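Local coordinates for kelch domain-containing protein (Colletotrichum graminicola M1.001, PDB 5C86) that probably oxidises alcohols at a copper centre, as a fungal AA5 alcohol oxidase related to galactose and glyoxal oxidases, at residues 428-436 with 447-457. Numbering follows the deposited sequence.
Sequences DQRRIPLDG and VNVPNDYGVAI
R430, just before strand 431-438, reaches into the turn 452-457, where its NH1 binds two successive backbone carbonyls. From CB the chain runs out extended through CG to CD, which lies against V455 O. There it bends (chi3 62°), which lays the guanidinium across I457 at roughly a right angle. I457 CG1 sits over the centre of one guanidinium face, 3.3 Å from R430 CZ, with the three nitrogens arranged around it. At the tip NH1 donates to V455 O at 3.0 Å (N-H...O 152°), with the oxygen somewhat out of the guanidinium plane, and makes a weak, more bent bond to G454 O. NH2 turns elsewhere, to S183 O, so one buried cation links this turn to a propeller blade. The turn is braced from within: D452 OD1 accepts from G454 N at 2.8 Å in an Asx turn, D452 O takes both V455 N and A456 N, and A456 is the centre of an inverse gamma turn. Further along, I432 forks over the loop. Its CG2, anti to the backbone N, meets P450 CG at 3.5 Å, while CD1 rests on A456 and on V455 CG1. L434 follows, its CB against V447 CG1 and its CD2 at 3.5 Å from N448 O. At the exposed residues D435 and N448, water 1 donates to D435 O (2.8 Å) and accepts from N448 N (2.9 Å), joining the two backbones where the strands part. Strands 431-438 and 444-448 form an antiparallel beta hairpin whose return strand diverges into a loop that curls back alongside strand 431-438, facing I432 and R430, within the galactose oxidase-like early set (E-set) domain, packed against the kelch beta-propeller.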
ATOM      1  N   ASP A 428       2.329  -1.183   3.511  1.00  9.86           N
ATOM      2  CA  ASP A 428       3.728  -1.001   3.218  1.00 11.05           C
ATOM      3  C   ASP A 428       4.090   0.419   2.785  1.00 10.94           C
ATOM      4  O   ASP A 428       5.259   0.799   2.863  1.00 11.52           O
ATOM      5  CB  ASP A 428       4.172  -1.954   2.129  1.00 11.59           C
ATOM      6  CG  ASP A 428       4.385  -3.380   2.604  1.00 13.15           C
ATOM      7  OD1 ASP A 428       5.221  -3.690   3.508  1.00 14.33           O
ATOM      8  OD2 ASP A 428       3.621  -4.231   2.072  1.00 16.35           O
ATOM      9  N   GLN A 429       3.126   1.159   2.209  1.00 11.29           N
ATOM     10  CA  GLN A 429       3.459   2.464   1.705  1.00 11.81           C
ATOM     11  C   GLN A 429       3.488   3.513   2.851  1.00 11.11           C
ATOM     12  O   GLN A 429       2.559   3.644   3.555  1.00 13.31           O
ATOM     13  CB  GLN A 429       2.538   2.947   0.572  1.00 12.73           C
ATOM     14  CG  GLN A 429       1.178   3.228   0.960  1.00 13.36           C
ATOM     15  CD  GLN A 429       0.324   3.932  -0.181  1.00 12.66           C
ATOM     16  OE1 GLN A 429       0.789   4.667  -1.097  1.00 13.82           O
ATOM     17  NE2 GLN A 429      -0.910   3.701  -0.076  1.00 13.80           N
ATOM     18  N   ARG A 430       4.547   4.268   2.866  1.00  9.90           N
ATOM     19  CA  ARG A 430       4.646   5.471   3.658  1.00 10.11           C
ATOM     20  C   ARG A 430       5.647   6.374   3.049  1.00 10.62           C
ATOM     21  O   ARG A 430       6.587   5.949   2.372  1.00 11.72           O
ATOM     22  CB  ARG A 430       5.043   5.115   5.107  1.00 10.54           C
ATOM     23  CG  ARG A 430       6.366   4.414   5.271  1.00 10.47           C
ATOM     24  CD  ARG A 430       6.770   4.228   6.727  1.00 11.54           C
ATOM     25  NE  ARG A 430       5.775   3.391   7.408  1.00 10.18           N
ATOM     26  CZ  ARG A 430       5.484   3.415   8.727  1.00 10.85           C
ATOM     27  NH1 ARG A 430       6.227   4.159   9.602  1.00 10.95           N
ATOM     28  NH2 ARG A 430       4.515   2.635   9.158  1.00 12.17           N
ATOM     29  N   ARG A 431       5.500   7.648   3.315  1.00  9.37           N
ATOM     30  CA  ARG A 431       6.420   8.667   2.835  1.00  9.20           C
ATOM     31  C   ARG A 431       7.125   9.384   4.008  1.00  9.02           C
ATOM     32  O   ARG A 431       6.478   9.749   4.988  1.00 10.89           O
ATOM     33  CB  ARG A 431       5.686   9.739   2.081  1.00  9.70           C
ATOM     34  CG  ARG A 431       6.489  10.988   1.760  1.00 10.89           C
ATOM     35  CD  ARG A 431       5.700  11.934   0.846  1.00 11.53           C
ATOM     36  NE  ARG A 431       6.337  13.272   0.698  1.00 12.94           N
ATOM     37  CZ  ARG A 431       6.270  14.232   1.591  1.00 13.45           C
ATOM     38  NH1 ARG A 431       5.550  14.098   2.697  1.00 14.97           N
ATOM     39  NH2 ARG A 431       6.855  15.371   1.342  1.00 16.91           N
ATOM     40  N   ILE A 432       8.407   9.564   3.853  1.00  8.68           N
ATOM     41  CA  ILE A 432       9.294  10.314   4.726  1.00  9.84           C
ATOM     42  C   ILE A 432       9.879  11.469   3.926  1.00 10.07           C
ATOM     43  O   ILE A 432      10.668  11.254   3.023  1.00  9.95           O
ATOM     44  CB  ILE A 432      10.376   9.381   5.258  1.00 11.16           C
ATOM     45  CG1 ILE A 432       9.705   8.338   6.193  1.00 12.15           C
ATOM     46  CG2 ILE A 432      11.554  10.173   5.914  1.00 13.80           C
ATOM     47  CD1 ILE A 432      10.639   7.163   6.458  1.00 13.87           C
ATOM     48  N   PRO A 433       9.541  12.709   4.259  1.00 10.55           N
ATOM     49  CA  PRO A 433      10.256  13.835   3.630  1.00 11.77           C
ATOM     50  C   PRO A 433      11.636  13.927   4.182  1.00 12.16           C
ATOM     51  O   PRO A 433      11.893  13.502   5.312  1.00 13.09           O
ATOM     52  CB  PRO A 433       9.453  15.055   4.045  1.00 12.81           C
ATOM     53  CG  PRO A 433       8.812  14.665   5.293  1.00 13.55           C
ATOM     54  CD  PRO A 433       8.618  13.169   5.291  1.00 11.43           C
ATOM     55  N   LEU A 434      12.575  14.403   3.363  1.00 11.83           N
ATOM     56  CA  LEU A 434      13.971  14.499   3.788  1.00 13.03           C
ATOM     57  C   LEU A 434      14.551  15.843   3.400  1.00 15.70           C
ATOM     58  O   LEU A 434      14.478  16.208   2.287  1.00 16.12           O
ATOM     59  CB  LEU A 434      14.823  13.434   3.125  1.00 14.41           C
ATOM     60  CG  LEU A 434      14.441  11.957   3.353  1.00 14.23           C
ATOM     61  CD1 LEU A 434      15.138  11.104   2.338  1.00 14.41           C
ATOM     62  CD2 LEU A 434      14.912  11.505   4.695  1.00 16.62           C
ATOM     63  N   ASP A 435      15.170  16.527   4.357  1.00 14.36           N
ATOM     64  CA  ASP A 435      15.844  17.809   4.048  1.00 17.96           C
ATOM     65  C   ASP A 435      17.295  17.505   3.676  1.00 14.08           C
ATOM     66  O   ASP A 435      17.944  16.784   4.410  1.00 15.63           O
ATOM     67  CB  ASP A 435      15.912  18.624   5.344  1.00 19.83           C
ATOM     68  CG  ASP A 435      14.567  19.082   5.901  1.00 27.88           C
ATOM     69  OD1 ASP A 435      13.680  19.369   5.087  1.00 31.85           O
ATOM     70  OD2 ASP A 435      14.470  19.264   7.182  1.00 38.00           O
ATOM     71  N   GLY A 436      17.829  18.027   2.579  1.00 15.34           N
ATOM     72  CA  GLY A 436      19.177  17.792   2.156  1.00 15.74           C
ATOM     73  C   GLY A 436      20.109  18.979   2.367  1.00 15.99           C
ATOM     74  O   GLY A 436      19.735  20.098   2.071  1.00 19.61           O
ATOM     75  N   VAL A 447      21.336  13.756   2.973  1.00 10.73           N
ATOM     76  CA  VAL A 447      20.172  13.546   3.828  1.00 11.71           C
ATOM     77  C   VAL A 447      20.536  12.551   4.901  1.00 12.26           C
ATOM     78  O   VAL A 447      21.526  11.813   4.780  1.00 13.45           O
ATOM     79  CB  VAL A 447      18.951  12.987   3.016  1.00 12.67           C
ATOM     80  CG1 VAL A 447      18.503  13.981   1.987  1.00 12.27           C
ATOM     81  CG2 VAL A 447      19.208  11.593   2.402  1.00 14.20           C
ATOM     82  N   ASN A 448      19.700  12.467   5.931  1.00 11.85           N
ATOM     83  CA  ASN A 448      19.859  11.350   6.843  1.00 12.92           C
ATOM     84  C   ASN A 448      18.526  10.609   6.920  1.00 11.62           C
ATOM     85  O   ASN A 448      17.448  11.197   7.073  1.00 12.89           O
ATOM     86  CB  ASN A 448      20.172  11.817   8.273  1.00 13.93           C
ATOM     87  CG  ASN A 448      21.517  12.424   8.470  1.00 17.59           C
ATOM     88  OD1 ASN A 448      22.422  12.422   7.600  1.00 21.05           O
ATOM     89  ND2 ASN A 448      21.698  12.904   9.691  1.00 18.77           N
ATOM     90  N   VAL A 449      18.629   9.296   6.984  1.00 12.70           N
ATOM     91  CA  VAL A 449      17.452   8.462   7.249  1.00 11.55           C
ATOM     92  C   VAL A 449      16.968   8.722   8.683  1.00 12.96           C
ATOM     93  O   VAL A 449      17.841   8.821   9.523  1.00 12.55           O
ATOM     94  CB  VAL A 449      17.788   7.013   7.075  1.00 13.07           C
ATOM     95  CG1 VAL A 449      16.627   6.133   7.479  1.00 13.38           C
ATOM     96  CG2 VAL A 449      18.146   6.749   5.626  1.00 13.91           C
ATOM     97  N   PRO A 450      15.665   8.803   8.948  1.00 11.62           N
ATOM     98  CA  PRO A 450      15.207   8.961  10.294  1.00 13.29           C
ATOM     99  C   PRO A 450      15.848   7.929  11.259  1.00 11.90           C
ATOM    100  O   PRO A 450      16.082   6.798  10.932  1.00 11.78           O
ATOM    101  CB  PRO A 450      13.715   8.695  10.189  1.00 13.74           C
ATOM    102  CG  PRO A 450      13.377   9.207   8.790  1.00 12.90           C
ATOM    103  CD  PRO A 450      14.544   8.852   7.981  1.00 11.99           C
ATOM    104  N   ASN A 451      16.114   8.411  12.506  1.00 12.81           N
ATOM    105  CA  ASN A 451      16.647   7.472  13.461  1.00 13.61           C
ATOM    106  C   ASN A 451      15.714   6.469  14.055  1.00 15.81           C
ATOM    107  O   ASN A 451      16.173   5.435  14.554  1.00 18.99           O
ATOM    108  CB  ASN A 451      17.252   8.303  14.585  1.00 15.80           C
ATOM    109  CG  ASN A 451      18.693   8.544  14.377  1.00 21.96           C
ATOM    110  OD1 ASN A 451      19.517   7.612  14.325  1.00 21.69           O
ATOM    111  ND2 ASN A 451      19.037   9.847  14.271  1.00 24.42           N
ATOM    112  N   ASP A 452      14.423   6.658  13.975  1.00 15.02           N
ATOM    113  CA  ASP A 452      13.481   5.794  14.631  1.00 14.71           C
ATOM    114  C   ASP A 452      12.947   4.798  13.582  1.00 15.54           C
ATOM    115  O   ASP A 452      12.348   5.201  12.550  1.00 14.58           O
ATOM    116  CB  ASP A 452      12.313   6.646  15.148  1.00 17.75           C
ATOM    117  CG  ASP A 452      11.493   5.927  16.198  1.00 24.83           C
ATOM    118  OD1 ASP A 452      11.148   4.759  16.012  1.00 21.60           O
ATOM    119  OD2 ASP A 452      11.228   6.580  17.258  1.00 26.57           O
ATOM    120  N   TYR A 453      13.122   3.517  13.871  1.00 13.70           N
ATOM    121  CA  TYR A 453      12.630   2.471  12.996  1.00 13.25           C
ATOM    122  C   TYR A 453      11.127   2.399  12.947  1.00 12.82           C
ATOM    123  O   TYR A 453      10.637   1.707  12.039  1.00 13.99           O
ATOM    124  CB  TYR A 453      13.198   1.090  13.340  1.00 14.52           C
ATOM    125  CG  TYR A 453      14.614   0.897  12.895  1.00 13.55           C
ATOM    126  CD1 TYR A 453      14.978   0.640  11.604  1.00 13.89           C
ATOM    127  CD2 TYR A 453      15.666   0.948  13.837  1.00 14.53           C
ATOM    128  CE1 TYR A 453      16.284   0.477  11.216  1.00 15.56           C
ATOM    129  CE2 TYR A 453      16.959   0.748  13.429  1.00 15.48           C
ATOM    130  CZ  TYR A 453      17.291   0.501  12.173  1.00 14.02           C
ATOM    131  OH  TYR A 453      18.594   0.376  11.723  1.00 17.07           O
ATOM    132  N   GLY A 454      10.409   3.060  13.849  1.00 14.12           N
ATOM    133  CA  GLY A 454       8.971   3.167  13.755  1.00 15.08           C
ATOM    134  C   GLY A 454       8.503   4.111  12.703  1.00 14.51           C
ATOM    135  O   GLY A 454       7.373   4.035  12.257  1.00 13.83           O
ATOM    136  N   VAL A 455       9.419   5.008  12.301  1.00 12.92           N
ATOM    137  CA  VAL A 455       9.250   5.949  11.236  1.00 12.34           C
ATOM    138  C   VAL A 455       9.786   5.316   9.938  1.00 12.23           C
ATOM    139  O   VAL A 455       9.008   5.030   9.012  1.00 12.33           O
ATOM    140  CB  VAL A 455       9.946   7.281  11.529  1.00 12.79           C
ATOM    141  CG1 VAL A 455       9.933   8.202  10.291  1.00 13.20           C
ATOM    142  CG2 VAL A 455       9.268   7.956  12.725  1.00 14.46           C
ATOM    143  N   ALA A 456      11.078   4.977   9.912  1.00 11.26           N
ATOM    144  CA  ALA A 456      11.722   4.345   8.797  1.00 11.60           C
ATOM    145  C   ALA A 456      11.673   2.861   9.013  1.00 12.24           C
ATOM    146  O   ALA A 456      12.632   2.177   9.430  1.00 13.91           O
ATOM    147  CB  ALA A 456      13.147   4.827   8.718  1.00 13.54           C
ATOM    148  N   ILE A 457      10.493   2.311   8.773  1.00 11.62           N
ATOM    149  CA  ILE A 457      10.315   0.848   8.812  1.00 11.10           C
ATOM    150  C   ILE A 457      11.357   0.205   7.875  1.00 11.57           C
ATOM    151  O   ILE A 457      11.545   0.643   6.769  1.00 12.59           O
ATOM    152  CB  ILE A 457       8.883   0.473   8.376  1.00 11.60           C
ATOM    153  CG1 ILE A 457       7.782   1.048   9.286  1.00 11.93           C
ATOM    154  CG2 ILE A 457       8.787  -1.029   8.228  1.00 11.54           C
ATOM    155  CD1 ILE A 457       7.803   0.513  10.718  1.00 13.26           C
TER
HETATM  156  O   HOH W   1      17.624  14.453   5.890  1.00 17.34           O